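Long-range contact in 2,3-dihydroxybenzoate-AMP ligase (Mycobacterium smegmatis, PDB 5KEI), which belongs to the ANL superfamily of AMP-binding enzymes, with a large N-terminal region and a smaller C-terminal domain: residues T322-A334 with V341-F353. Numbering follows the deposited sequence.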
loop_
_atom_site.group_PDB
_atom_site.type_symbol
_atom_site.label_atom_id
_atom_site.label_comp_id
_atom_site.label_asym_id
_atom_site.label_seq_id
_atom_site.Cartn_x
_atom_site.Cartn_y
_atom_site.Cartn_z
ATOM N N THR A 322 -7.991 -4.080 28.737
ATOM C CA THR A 322 -6.743 -4.688 28.284
ATOM C C THR A 322 -6.106 -3.895 27.143
ATOM O O THR A 322 -4.886 -3.874 27.005
ATOM C CB THR A 322 -6.967 -6.154 27.851
ATOM O OG1 THR A 322 -5.757 -6.687 27.296
ATOM C CG2 THR A 322 -8.106 -6.263 26.833
ATOM N N LEU A 323 -6.940 -3.225 26.350
ATOM C CA LEU A 323 -6.475 -2.410 25.230
ATOM C C LEU A 323 -5.580 -1.252 25.728
ATOM O O LEU A 323 -5.841 -0.642 26.759
ATOM C CB LEU A 323 -7.684 -1.891 24.433
ATOM C CG LEU A 323 -7.474 -1.350 23.017
ATOM C CD1 LEU A 323 -7.073 -2.439 22.033
ATOM C CD2 LEU A 323 -8.715 -0.643 22.522
ATOM N N ARG A 324 -4.509 -0.976 25.004
ATOM C CA ARG A 324 -3.546 0.031 25.417
ATOM C C ARG A 324 -3.072 0.857 24.236
ATOM O O ARG A 324 -2.552 1.957 24.407
ATOM C CB ARG A 324 -2.341 -0.621 26.081
ATOM C CG ARG A 324 -1.484 -1.423 25.128
ATOM C CD ARG A 324 -0.035 -1.080 25.331
ATOM N NE ARG A 324 0.874 -1.810 24.446
ATOM C CZ ARG A 324 1.783 -1.237 23.664
ATOM N NH1 ARG A 324 1.898 0.086 23.635
ATOM N NH2 ARG A 324 2.582 -1.990 22.913
ATOM N N LEU A 325 -3.240 0.307 23.037
ATOM C CA LEU A 325 -2.849 0.986 21.815
ATOM C C LEU A 325 -3.941 0.818 20.773
ATOM O O LEU A 325 -4.163 -0.282 20.264
ATOM C CB LEU A 325 -1.512 0.450 21.276
ATOM C CG LEU A 325 -1.036 1.030 19.925
ATOM C CD1 LEU A 325 -0.676 2.498 20.024
ATOM C CD2 LEU A 325 0.134 0.252 19.398
ATOM N N LEU A 326 -4.623 1.916 20.478
ATOM C CA LEU A 326 -5.542 1.995 19.353
ATOM C C LEU A 326 -4.967 2.924 18.296
ATOM O O LEU A 326 -4.967 4.141 18.463
ATOM C CB LEU A 326 -6.912 2.485 19.799
ATOM C CG LEU A 326 -7.935 2.658 18.676
ATOM C CD1 LEU A 326 -8.116 1.345 17.975
ATOM C CD2 LEU A 326 -9.245 3.119 19.243
ATOM N N GLN A 327 -4.441 2.340 17.226
ATOM C CA GLN A 327 -3.966 3.120 16.097
ATOM C C GLN A 327 -5.149 3.499 15.229
ATOM O O GLN A 327 -6.072 2.700 15.046
ATOM C CB GLN A 327 -2.955 2.348 15.238
ATOM C CG GLN A 327 -1.758 1.749 15.938
ATOM C CD GLN A 327 -0.887 0.940 14.963
ATOM O OE1 GLN A 327 -1.301 -0.116 14.464
ATOM N NE2 GLN A 327 0.297 1.463 14.653
ATOM N N VAL A 328 -5.123 4.713 14.689
ATOM C CA VAL A 328 -6.125 5.140 13.721
ATOM C C VAL A 328 -5.444 5.811 12.528
ATOM O O VAL A 328 -4.652 6.736 12.680
ATOM C CB VAL A 328 -7.152 6.067 14.360
ATOM C CG1 VAL A 328 -8.182 6.540 13.316
ATOM C CG2 VAL A 328 -7.843 5.345 15.518
ATOM N N GLY A 329 -5.724 5.294 11.339
ATOM C CA GLY A 329 -5.099 5.773 10.123
ATOM C C GLY A 329 -6.003 5.489 8.944
ATOM O O GLY A 329 -7.116 5.020 9.122
ATOM N N GLY A 330 -5.530 5.768 7.738
ATOM C CA GLY A 330 -6.303 5.479 6.550
ATOM C C GLY A 330 -7.130 6.635 6.026
ATOM O O GLY A 330 -7.662 6.563 4.911
ATOM N N ALA A 331 -7.230 7.690 6.824
ATOM C CA ALA A 331 -7.974 8.912 6.502
ATOM C C ALA A 331 -7.842 9.785 7.733
ATOM O O ALA A 331 -7.439 9.280 8.772
ATOM C CB ALA A 331 -9.439 8.627 6.181
ATOM N N LYS A 332 -8.177 11.069 7.658
ATOM C CA LYS A 332 -7.864 11.948 8.795
ATOM C C LYS A 332 -8.866 11.843 9.949
ATOM O O LYS A 332 -10.048 12.035 9.779
ATOM C CB LYS A 332 -7.753 13.405 8.351
ATOM C CG LYS A 332 -7.300 14.361 9.481
ATOM C CD LYS A 332 -7.495 15.822 9.091
ATOM C CE LYS A 332 -6.821 16.762 10.063
ATOM N NZ LYS A 332 -7.155 16.352 11.443
ATOM N N LEU A 333 -8.369 11.530 11.136
ATOM C CA LEU A 333 -9.210 11.572 12.317
ATOM C C LEU A 333 -9.415 13.025 12.734
ATOM O O LEU A 333 -8.457 13.718 13.087
ATOM C CB LEU A 333 -8.592 10.775 13.457
ATOM C CG LEU A 333 -9.461 10.608 14.696
ATOM C CD1 LEU A 333 -10.749 9.915 14.322
ATOM C CD2 LEU A 333 -8.714 9.821 15.766
ATOM N N ALA A 334 -10.660 13.485 12.667
ATOM C CA ALA A 334 -11.007 14.819 13.136
ATOM C C ALA A 334 -10.784 14.888 14.651
ATOM O O ALA A 334 -11.022 13.917 15.359
ATOM C CB ALA A 334 -12.461 15.159 12.765
ATOM N N VAL A 341 -12.898 9.162 20.848
ATOM C CA VAL A 341 -12.189 7.902 20.897
ATOM C C VAL A 341 -11.404 7.728 22.192
ATOM O O VAL A 341 -11.459 6.667 22.807
ATOM C CB VAL A 341 -11.244 7.768 19.701
ATOM C CG1 VAL A 341 -10.204 6.672 19.950
ATOM C CG2 VAL A 341 -12.049 7.508 18.446
ATOM N N ARG A 342 -10.676 8.740 22.639
ATOM C CA ARG A 342 -9.911 8.483 23.854
ATOM C C ARG A 342 -10.607 8.990 25.114
ATOM O O ARG A 342 -9.981 9.222 26.136
ATOM C CB ARG A 342 -8.483 9.039 23.738
ATOM C CG ARG A 342 -8.326 10.469 23.397
ATOM C CD ARG A 342 -6.849 10.751 23.122
ATOM N NE ARG A 342 -5.988 10.375 24.246
ATOM C CZ ARG A 342 -5.894 11.055 25.393
ATOM N NH1 ARG A 342 -6.624 12.154 25.604
ATOM N NH2 ARG A 342 -5.077 10.623 26.344
ATOM N N GLY A 343 -11.920 9.132 25.039
ATOM C CA GLY A 343 -12.714 9.329 26.235
ATOM C C GLY A 343 -13.614 8.122 26.422
ATOM O O GLY A 343 -14.046 7.812 27.528
ATOM N N ALA A 344 -13.878 7.424 25.323
ATOM C CA ALA A 344 -14.830 6.324 25.319
ATOM C C ALA A 344 -14.174 4.963 25.078
ATOM O O ALA A 344 -14.755 3.934 25.420
ATOM C CB ALA A 344 -15.902 6.580 24.275
ATOM N N LEU A 345 -12.977 4.947 24.495
ATOM C CA LEU A 345 -12.317 3.678 24.152
ATOM C C LEU A 345 -11.018 3.421 24.908
ATOM O O LEU A 345 -10.873 2.391 25.559
ATOM C CB LEU A 345 -12.024 3.607 22.650
ATOM C CG LEU A 345 -13.183 3.385 21.681
ATOM C CD1 LEU A 345 -12.634 3.222 20.262
ATOM C CD2 LEU A 345 -13.995 2.164 22.094
ATOM N N THR A 346 -10.072 4.345 24.784
ATOM C CA THR A 346 -8.748 4.220 25.384
ATOM C C THR A 346 -7.971 5.522 25.160
ATOM O O THR A 346 -7.991 6.078 24.055
ATOM C CB THR A 346 -7.922 3.018 24.803
ATOM O OG1 THR A 346 -6.590 3.056 25.331
ATOM C CG2 THR A 346 -7.846 3.066 23.267
ATOM N N PRO A 347 -7.281 6.014 26.207
ATOM C CA PRO A 347 -6.440 7.201 26.030
ATOM C C PRO A 347 -5.264 6.884 25.115
ATOM O O PRO A 347 -4.623 7.800 24.590
ATOM C CB PRO A 347 -5.968 7.518 27.455
ATOM C CG PRO A 347 -6.047 6.224 28.176
ATOM C CD PRO A 347 -7.203 5.475 27.578
ATOM N N GLY A 348 -5.003 5.587 24.938
ATOM C CA GLY A 348 -3.867 5.089 24.180
ATOM C C GLY A 348 -4.055 5.154 22.672
ATOM O O GLY A 348 -3.693 4.230 21.961
ATOM N N LEU A 349 -4.627 6.255 22.201
ATOM C CA LEU A 349 -4.788 6.527 20.790
ATOM C C LEU A 349 -3.434 6.811 20.179
ATOM O O LEU A 349 -2.597 7.482 20.792
ATOM C CB LEU A 349 -5.726 7.720 20.573
ATOM C CG LEU A 349 -5.686 8.458 19.228
ATOM C CD1 LEU A 349 -6.315 7.604 18.123
ATOM C CD2 LEU A 349 -6.352 9.849 19.318
ATOM N N GLN A 350 -3.210 6.288 18.981
ATOM C CA GLN A 350 -2.063 6.708 18.194
ATOM C C GLN A 350 -2.542 7.061 16.808
ATOM O O GLN A 350 -3.243 6.269 16.182
ATOM C CB GLN A 350 -1.010 5.620 18.126
ATOM C CG GLN A 350 0.205 5.999 17.320
ATOM C CD GLN A 350 1.113 4.823 17.136
ATOM O OE1 GLN A 350 0.697 3.804 16.590
ATOM N NE2 GLN A 350 2.356 4.935 17.608
ATOM N N GLN A 351 -2.209 8.258 16.336
ATOM C CA GLN A 351 -2.571 8.618 14.973
ATOM C C GLN A 351 -1.457 8.177 14.037
ATOM O O GLN A 351 -0.256 8.319 14.336
ATOM C CB GLN A 351 -2.861 10.120 14.836
ATOM C CG GLN A 351 -4.125 10.562 15.587
ATOM C CD GLN A 351 -4.868 11.745 14.941
ATOM O OE1 GLN A 351 -4.980 11.833 13.721
ATOM N NE2 GLN A 351 -5.383 12.653 15.775
ATOM N N VAL A 352 -1.870 7.592 12.919
ATOM C CA VAL A 352 -0.935 7.117 11.916
ATOM C C VAL A 352 -1.290 7.679 10.540
ATOM O O VAL A 352 -2.371 7.442 10.036
ATOM C CB VAL A 352 -0.923 5.582 11.843
ATOM C CG1 VAL A 352 0.178 5.109 10.880
ATOM C CG2 VAL A 352 -0.760 4.991 13.237
ATOM N N PHE A 353 -0.374 8.431 9.949
ATOM C CA PHE A 353 -0.523 8.903 8.585
ATOM C C PHE A 353 0.567 8.258 7.758
ATOM O O PHE A 353 1.738 8.648 7.837
ATOM C CB PHE A 353 -0.455 10.432 8.519
ATOM C CG PHE A 353 -0.256 10.981 7.135
ATOM C CD1 PHE A 353 -1.127 10.650 6.106
ATOM C CD2 PHE A 353 0.792 11.854 6.865
ATOM C CE1 PHE A 353 -0.944 11.164 4.824
ATOM C CE2 PHE A 353 0.977 12.367 5.590
ATOM C CZ PHE A 353 0.103 12.027 4.574
HETATM O O HOH W 1 -4.066 9.675 9.108
HETATM O O HOH W 2 -6.821 15.268 14.409
#
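Leu326 pairs with Leu349 in the first bridge between two neighbouring parallel strands, 325-328 and 349-353, joined by helix 335-344 in a beta-alpha-beta crossover within a mixed sheet of the AMP-binding region. The ladder runs from Leu326 N, which donates to Gly348 O at 2.9 Å, to Val352 N, which donates to Val328 O at the same spacing. From Leu326 the side chain runs toward the crossover helix: its CB meets Thr346 CG2 at 3.6 Å, while CG, anti to the backbone N (chi1 178°), carries CD2 on to Val341 CG1 at 3.7 Å and Leu345 CD1 at 3.5 Å. The same side chain also touches Thr299 and Leu301 of the neighbouring strand 298-301. Next to Leu345, Thr346 OG1 accepts from Gly348 N, forming an ST turn. Farther along this face, Leu349 CD1 packs against Val328 CG2 and reaches tip to tip toward Leu333. Beyond Leu333, a water bonded to its O also accepts from Gln351 NE2, which also donates to Leu372 O. On the other face Gln327 and Gln350 lie side by side, their amide planes 43° apart, beside Tyr362 of strand 360-362. Gln327 NE2 also donates to Cys263 O, and Gln350 NE2 to Thr363 O, which helps fix both amides; between them, Gln327 NE2 donates nearly in its own amide plane to Gln350 OE1 at 3.1 Å.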